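Beta-hydroxyacyl-(Acyl-carrier-protein) dehydratase FabA/FabZ (PDB 6QSR) probably acts as a hotdog-fold 3-hydroxyacyl-ACP dehydratase in aryl polyene pigment biosynthesis, working in the ApeI:P heterocomplex of a type II polyketide synthase. Local coordinates at residues Y31-A36 and A101-G106; V89-H94 and T161-K166. All blocks are in the same frame, centred on the assembly; numbering follows the deposited sequence.

Overall arrangement
Interactions 1 and 2 lie side by side on one flank of the hotdog fold, with centres about 7 Å apart. Their segments alternate along the chain: 31-36, then 89-94 on helix 79-97, then 101-106 in the loop between that helix and strand 107-116, and last 161-166 at the end of strand 152-162. Strands 107-116 and 152-162 are antiparallel neighbours in the sheet. The two contacts also touch each other: Q163 CG lies 3.3 Å from S103 OG, and L32 CD2 lies 3.6 Å from V89 N. Together they join the sodium-binding N-terminal loop, the long helix and the end of strand 152-162 beside the partner chain of the heterocomplex.

Interaction 1 of 2, residues Y31-A36 and A101-G106; sequences YLPHEA and ADSALG. With NA (sodium ion), chain C.
P33 presses the CB-CG edge of its ring against the backbone of S103-G106, and the CA atoms of P33 and A104 are 4.8 Å apart. At the root of the ring, P33 CB is 3.4 Å from both S103 O and A104 C. Further out, P33 CG rests 3.9 Å from L105 N, and beyond that 4.1 Å from G106 N. S103 turns its OG anti to the backbone N (chi1 165°), which brings the hydroxyl to 4.2 Å from P33 CG, a loose approach. P33 alone accounts for 78 of the 159 Å² buried in the contact. The residues flanking it turn their carbonyls to a sodium ion, which takes L32 O at 2.4 Å and H34 O at 2.3 Å, together with D29 O and two waters. F33 of the partner chain packs on P33 and meets the H34 ring edge-to-face. The chemistry is thus divided. Peptide oxygens and waters hold the metal, which probably helps fix the course of the loop, while the meeting with S103-G106 is van der Waals packing of one edge of a saturated ring on peptide backbone, resting on fit more than on directed bonds.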
loop_
_atom_site.group_PDB
_atom_site.type_symbol
_atom_site.label_atom_id
_atom_site.label_comp_id
_atom_site.label_asym_id
_atom_site.label_seq_id
_atom_site.Cartn_x
_atom_site.Cartn_y
_atom_site.Cartn_z
ATOM N N TYR B 31 -14.040 -4.292 -10.518
ATOM C CA TYR B 31 -14.429 -3.196 -9.629
ATOM C C TYR B 31 -13.320 -2.156 -9.357
ATOM O O TYR B 31 -13.577 -1.152 -8.684
ATOM C CB TYR B 31 -14.918 -3.770 -8.294
ATOM C CG TYR B 31 -16.122 -4.681 -8.418
ATOM C CD1 TYR B 31 -17.390 -4.159 -8.684
ATOM C CD2 TYR B 31 -16.001 -6.062 -8.250
ATOM C CE1 TYR B 31 -18.502 -4.986 -8.787
ATOM C CE2 TYR B 31 -17.105 -6.899 -8.349
ATOM C CZ TYR B 31 -18.351 -6.362 -8.620
ATOM O OH TYR B 31 -19.436 -7.201 -8.719
ATOM N N LEU B 32 -12.108 -2.396 -9.866
ATOM C CA LEU B 32 -10.940 -1.542 -9.609
ATOM C C LEU B 32 -10.403 -0.885 -10.875
ATOM O O LEU B 32 -10.446 -1.493 -11.942
ATOM C CB LEU B 32 -9.813 -2.390 -9.002
ATOM C CG LEU B 32 -10.130 -2.993 -7.627
ATOM C CD1 LEU B 32 -9.085 -4.024 -7.236
ATOM C CD2 LEU B 32 -10.210 -1.886 -6.596
ATOM N N PRO B 33 -9.841 0.336 -10.756
ATOM C CA PRO B 33 -9.066 0.868 -11.884
ATOM C C PRO B 33 -7.776 0.063 -12.127
ATOM O O PRO B 33 -7.273 0.025 -13.246
ATOM C CB PRO B 33 -8.763 2.302 -11.456
ATOM C CG PRO B 33 -8.816 2.292 -9.969
ATOM C CD PRO B 33 -9.780 1.217 -9.572
ATOM N N HIS B 34 -7.283 -0.583 -11.068
ATOM C CA HIS B 34 -6.114 -1.470 -11.087
ATOM C C HIS B 34 -6.270 -2.567 -12.122
ATOM O O HIS B 34 -7.388 -3.023 -12.381
ATOM C CB HIS B 34 -5.914 -2.172 -9.726
ATOM C CG HIS B 34 -5.825 -1.245 -8.552
ATOM N ND1 HIS B 34 -6.874 -0.442 -8.157
ATOM C CD2 HIS B 34 -4.832 -1.034 -7.657
ATOM C CE1 HIS B 34 -6.522 0.241 -7.082
ATOM N NE2 HIS B 34 -5.285 -0.094 -6.765
ATOM N N GLU B 35 -5.148 -2.988 -12.695
ATOM C CA GLU B 35 -5.086 -4.169 -13.548
ATOM C C GLU B 35 -3.898 -5.028 -13.133
ATOM O O GLU B 35 -2.946 -4.530 -12.513
ATOM C CB GLU B 35 -4.961 -3.755 -15.017
ATOM C CG GLU B 35 -6.217 -3.086 -15.546
ATOM C CD GLU B 35 -6.141 -2.704 -17.012
ATOM O OE1 GLU B 35 -5.093 -2.933 -17.653
ATOM O OE2 GLU B 35 -7.150 -2.168 -17.520
ATOM N N ALA B 36 -3.965 -6.321 -13.459
ATOM C CA ALA B 36 -2.843 -7.253 -13.247
ATOM C C ALA B 36 -1.557 -6.683 -13.859
ATOM O O ALA B 36 -1.609 -6.162 -14.975
ATOM C CB ALA B 36 -3.161 -8.617 -13.864
ATOM N N ALA B 101 -19.859 6.159 -14.090
ATOM C CA ALA B 101 -18.642 5.839 -14.843
ATOM C C ALA B 101 -17.626 5.164 -13.924
ATOM O O ALA B 101 -17.521 5.522 -12.751
ATOM C CB ALA B 101 -18.043 7.101 -15.450
ATOM N N ASP B 102 -16.903 4.178 -14.454
ATOM C CA ASP B 102 -15.846 3.495 -13.702
ATOM C C ASP B 102 -14.764 4.492 -13.286
ATOM O O ASP B 102 -14.390 5.357 -14.073
ATOM C CB ASP B 102 -15.205 2.381 -14.546
ATOM C CG ASP B 102 -16.168 1.239 -14.860
ATOM O OD1 ASP B 102 -15.781 0.348 -15.646
ATOM O OD2 ASP B 102 -17.301 1.223 -14.332
ATOM N N SER B 103 -14.293 4.391 -12.045
ATOM C CA SER B 103 -13.120 5.151 -11.605
ATOM C C SER B 103 -11.895 4.677 -12.394
ATOM O O SER B 103 -11.758 3.482 -12.660
ATOM C CB SER B 103 -12.883 4.970 -10.101
ATOM O OG SER B 103 -11.586 5.398 -9.727
ATOM N N ALA B 104 -11.041 5.622 -12.792
ATOM C CA ALA B 104 -9.790 5.332 -13.502
ATOM C C ALA B 104 -8.553 5.447 -12.611
ATOM O O ALA B 104 -7.456 5.074 -13.033
ATOM C CB ALA B 104 -9.646 6.260 -14.707
ATOM N N LEU B 105 -8.727 5.954 -11.389
ATOM C CA LEU B 105 -7.613 6.233 -10.487
ATOM C C LEU B 105 -8.036 6.027 -9.053
ATOM O O LEU B 105 -9.163 6.339 -8.690
ATOM C CB LEU B 105 -7.169 7.688 -10.626
ATOM C CG LEU B 105 -6.469 8.103 -11.915
ATOM C CD1 LEU B 105 -6.545 9.613 -12.073
ATOM C CD2 LEU B 105 -5.031 7.611 -11.935
ATOM N N GLY B 106 -7.109 5.536 -8.240
ATOM C CA GLY B 106 -7.330 5.378 -6.806
ATOM C C GLY B 106 -6.060 5.746 -6.077
ATOM O O GLY B 106 -4.962 5.450 -6.549
HETATM NA NA NA C . -9.498 -3.318 -13.236
HETATM O O HOH W 1 -9.068 -5.172 -14.762
HETATM O O HOH W 2 -10.033 -2.172 -15.060
#

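Interaction 2 of 2, residues V89-H94 and T161-K166; sequences VWSGWH and TYQPNK
S91 OG is the polar atom on which this contact turns, approached by both its own helix and Q163. It hydrogen-bonds to G88 O one turn back, with a weak second bond to I87 O. Its torsion explains this: OG stands between the backbone N and the carbonyl carbon (chi1 55°), where it can fold back on the preceding turn. From the other segment comes the end of Q163, whose modelled OE1 lies 3.0 Å from S91 OG. The amide is probably turned over in the model, so the distance shows that the groups meet but does not settle whether they hydrogen-bond; with the amide turned back they may. Q163 spans the gap because its chain is extended beyond CG (chi2 166°); the CA atoms of S91 and Q163 are 9.3 Å apart, and just 63 Å² is buried. Within the helix, W90 O accepts two donors, H94 N at 3.3 Å and H94 ND1 at 2.9 Å, which reach it from opposite faces of the carbonyl plane. The ND1 bond is bent (142° at the hydrogen), and the same nitrogen sits 3.4 Å above the W90 ring plane, offset toward its rim. Q163 also touches R95 of the helix and S103. The contact thus brings the S91 side of helix 79-97 up to the end of strand 152-162, where Y162 still pairs with M107 of strand 107-116, just before the C-terminal helix 166-174 begins.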
loop_
_atom_site.group_PDB
_atom_site.type_symbol
_atom_site.label_atom_id
_atom_site.label_comp_id
_atom_site.label_asym_id
_atom_site.label_seq_id
_atom_site.Cartn_x
_atom_site.Cartn_y
_atom_site.Cartn_z
ATOM N N VAL B 89 -12.794 -1.904 -4.124
ATOM C CA VAL B 89 -13.874 -2.802 -4.540
ATOM C C VAL B 89 -15.224 -2.249 -4.067
ATOM O O VAL B 89 -16.177 -2.200 -4.848
ATOM C CB VAL B 89 -13.658 -4.243 -4.015
ATOM C CG1 VAL B 89 -14.907 -5.104 -4.203
ATOM C CG2 VAL B 89 -12.454 -4.894 -4.700
ATOM N N TRP B 90 -15.296 -1.839 -2.797
ATOM C CA TRP B 90 -16.487 -1.179 -2.255
ATOM C C TRP B 90 -16.990 -0.037 -3.142
ATOM O O TRP B 90 -18.162 -0.033 -3.531
ATOM C CB TRP B 90 -16.244 -0.678 -0.829
ATOM C CG TRP B 90 -17.449 -0.063 -0.196
ATOM C CD1 TRP B 90 -18.421 -0.706 0.514
ATOM C CD2 TRP B 90 -17.812 1.317 -0.219
ATOM N NE1 TRP B 90 -19.360 0.192 0.945
ATOM C CE2 TRP B 90 -19.017 1.443 0.499
ATOM C CE3 TRP B 90 -17.244 2.463 -0.795
ATOM C CZ2 TRP B 90 -19.666 2.672 0.662
ATOM C CZ3 TRP B 90 -17.881 3.686 -0.623
ATOM C CH2 TRP B 90 -19.085 3.780 0.092
ATOM N N SER B 91 -16.112 0.913 -3.470
ATOM C CA SER B 91 -16.523 2.068 -4.269
ATOM C C SER B 91 -16.857 1.666 -5.700
ATOM O O SER B 91 -17.809 2.192 -6.277
ATOM C CB SER B 91 -15.473 3.181 -4.251
ATOM O OG SER B 91 -14.214 2.701 -4.664
ATOM N N GLY B 92 -16.102 0.718 -6.253
ATOM C CA GLY B 92 -16.379 0.181 -7.586
ATOM C C GLY B 92 -17.744 -0.465 -7.736
ATOM O O GLY B 92 -18.444 -0.209 -8.720
ATOM N N TRP B 93 -18.102 -1.312 -6.769
ATOM C CA TRP B 93 -19.403 -1.992 -6.731
ATOM C C TRP B 93 -20.552 -0.984 -6.722
ATOM O O TRP B 93 -21.509 -1.126 -7.478
ATOM C CB TRP B 93 -19.517 -2.942 -5.509
ATOM C CG TRP B 93 -20.948 -3.189 -5.042
ATOM C CD1 TRP B 93 -21.670 -2.414 -4.180
ATOM C CD2 TRP B 93 -21.808 -4.266 -5.420
ATOM N NE1 TRP B 93 -22.925 -2.933 -3.998
ATOM C CE2 TRP B 93 -23.039 -4.074 -4.746
ATOM C CE3 TRP B 93 -21.661 -5.375 -6.259
ATOM C CZ2 TRP B 93 -24.120 -4.953 -4.887
ATOM C CZ3 TRP B 93 -22.737 -6.251 -6.402
ATOM C CH2 TRP B 93 -23.951 -6.034 -5.715
ATOM N N HIS B 94 -20.445 0.017 -5.853
ATOM C CA HIS B 94 -21.479 1.046 -5.722
ATOM C C HIS B 94 -21.612 1.965 -6.934
ATOM O O HIS B 94 -22.724 2.381 -7.263
ATOM C CB HIS B 94 -21.277 1.837 -4.428
ATOM C CG HIS B 94 -21.666 1.057 -3.217
ATOM N ND1 HIS B 94 -20.744 0.506 -2.355
ATOM C CD2 HIS B 94 -22.883 0.669 -2.768
ATOM C CE1 HIS B 94 -21.380 -0.156 -1.407
ATOM N NE2 HIS B 94 -22.677 -0.077 -1.635
ATOM N N THR B 161 -8.623 7.164 1.817
ATOM C CA THR B 161 -8.453 7.035 0.368
ATOM C C THR B 161 -9.010 8.242 -0.378
ATOM O O THR B 161 -9.750 9.044 0.182
ATOM C CB THR B 161 -9.171 5.783 -0.150
ATOM O OG1 THR B 161 -10.521 5.787 0.327
ATOM C CG2 THR B 161 -8.449 4.517 0.318
ATOM N N TYR B 162 -8.646 8.342 -1.653
ATOM C CA TYR B 162 -8.983 9.486 -2.501
ATOM C C TYR B 162 -9.079 8.981 -3.934
ATOM O O TYR B 162 -8.214 8.230 -4.393
ATOM C CB TYR B 162 -7.901 10.558 -2.324
ATOM C CG TYR B 162 -7.910 11.782 -3.231
ATOM C CD1 TYR B 162 -9.096 12.413 -3.623
ATOM C CD2 TYR B 162 -6.698 12.358 -3.632
ATOM C CE1 TYR B 162 -9.066 13.550 -4.431
ATOM C CE2 TYR B 162 -6.659 13.489 -4.428
ATOM C CZ TYR B 162 -7.837 14.086 -4.821
ATOM O OH TYR B 162 -7.765 15.209 -5.617
ATOM N N GLN B 163 -10.146 9.375 -4.621
ATOM C CA GLN B 163 -10.431 8.881 -5.963
ATOM C C GLN B 163 -10.585 10.087 -6.894
ATOM O O GLN B 163 -11.701 10.526 -7.164
ATOM C CB GLN B 163 -11.685 7.993 -5.925
ATOM C CG GLN B 163 -11.565 6.727 -6.754
ATOM C CD GLN B 163 -12.648 5.713 -6.446
ATOM O OE1 GLN B 163 -12.361 4.542 -6.189
ATOM N NE2 GLN B 163 -13.900 6.159 -6.462
ATOM N N PRO B 164 -9.453 10.645 -7.365
ATOM C CA PRO B 164 -9.511 11.857 -8.176
ATOM C C PRO B 164 -9.836 11.575 -9.635
ATOM O O PRO B 164 -9.630 10.453 -10.108
ATOM C CB PRO B 164 -8.088 12.399 -8.069
ATOM C CG PRO B 164 -7.246 11.171 -7.984
ATOM C CD PRO B 164 -8.063 10.167 -7.213
ATOM N N ASN B 165 -10.342 12.598 -10.328
ATOM C CA ASN B 165 -10.365 12.622 -11.791
ATOM C C ASN B 165 -8.934 12.754 -12.288
ATOM O O ASN B 165 -8.068 13.250 -11.565
ATOM C CB ASN B 165 -11.160 13.824 -12.326
ATOM C CG ASN B 165 -12.651 13.693 -12.101
ATOM O OD1 ASN B 165 -13.098 13.326 -11.016
ATOM N ND2 ASN B 165 -13.433 14.010 -13.127
ATOM N N LYS B 166 -8.705 12.340 -13.533
ATOM C CA LYS B 166 -7.416 12.547 -14.207
ATOM C C LYS B 166 -7.015 14.032 -14.261
ATOM O O LYS B 166 -5.843 14.358 -14.076
ATOM C CB LYS B 166 -7.465 11.948 -15.618
ATOM C CG LYS B 166 -6.260 12.221 -16.507
ATOM C CD LYS B 166 -4.970 11.648 -15.948
ATOM C CE LYS B 166 -3.869 11.769 -16.991
ATOM N NZ LYS B 166 -2.579 11.198 -16.532
#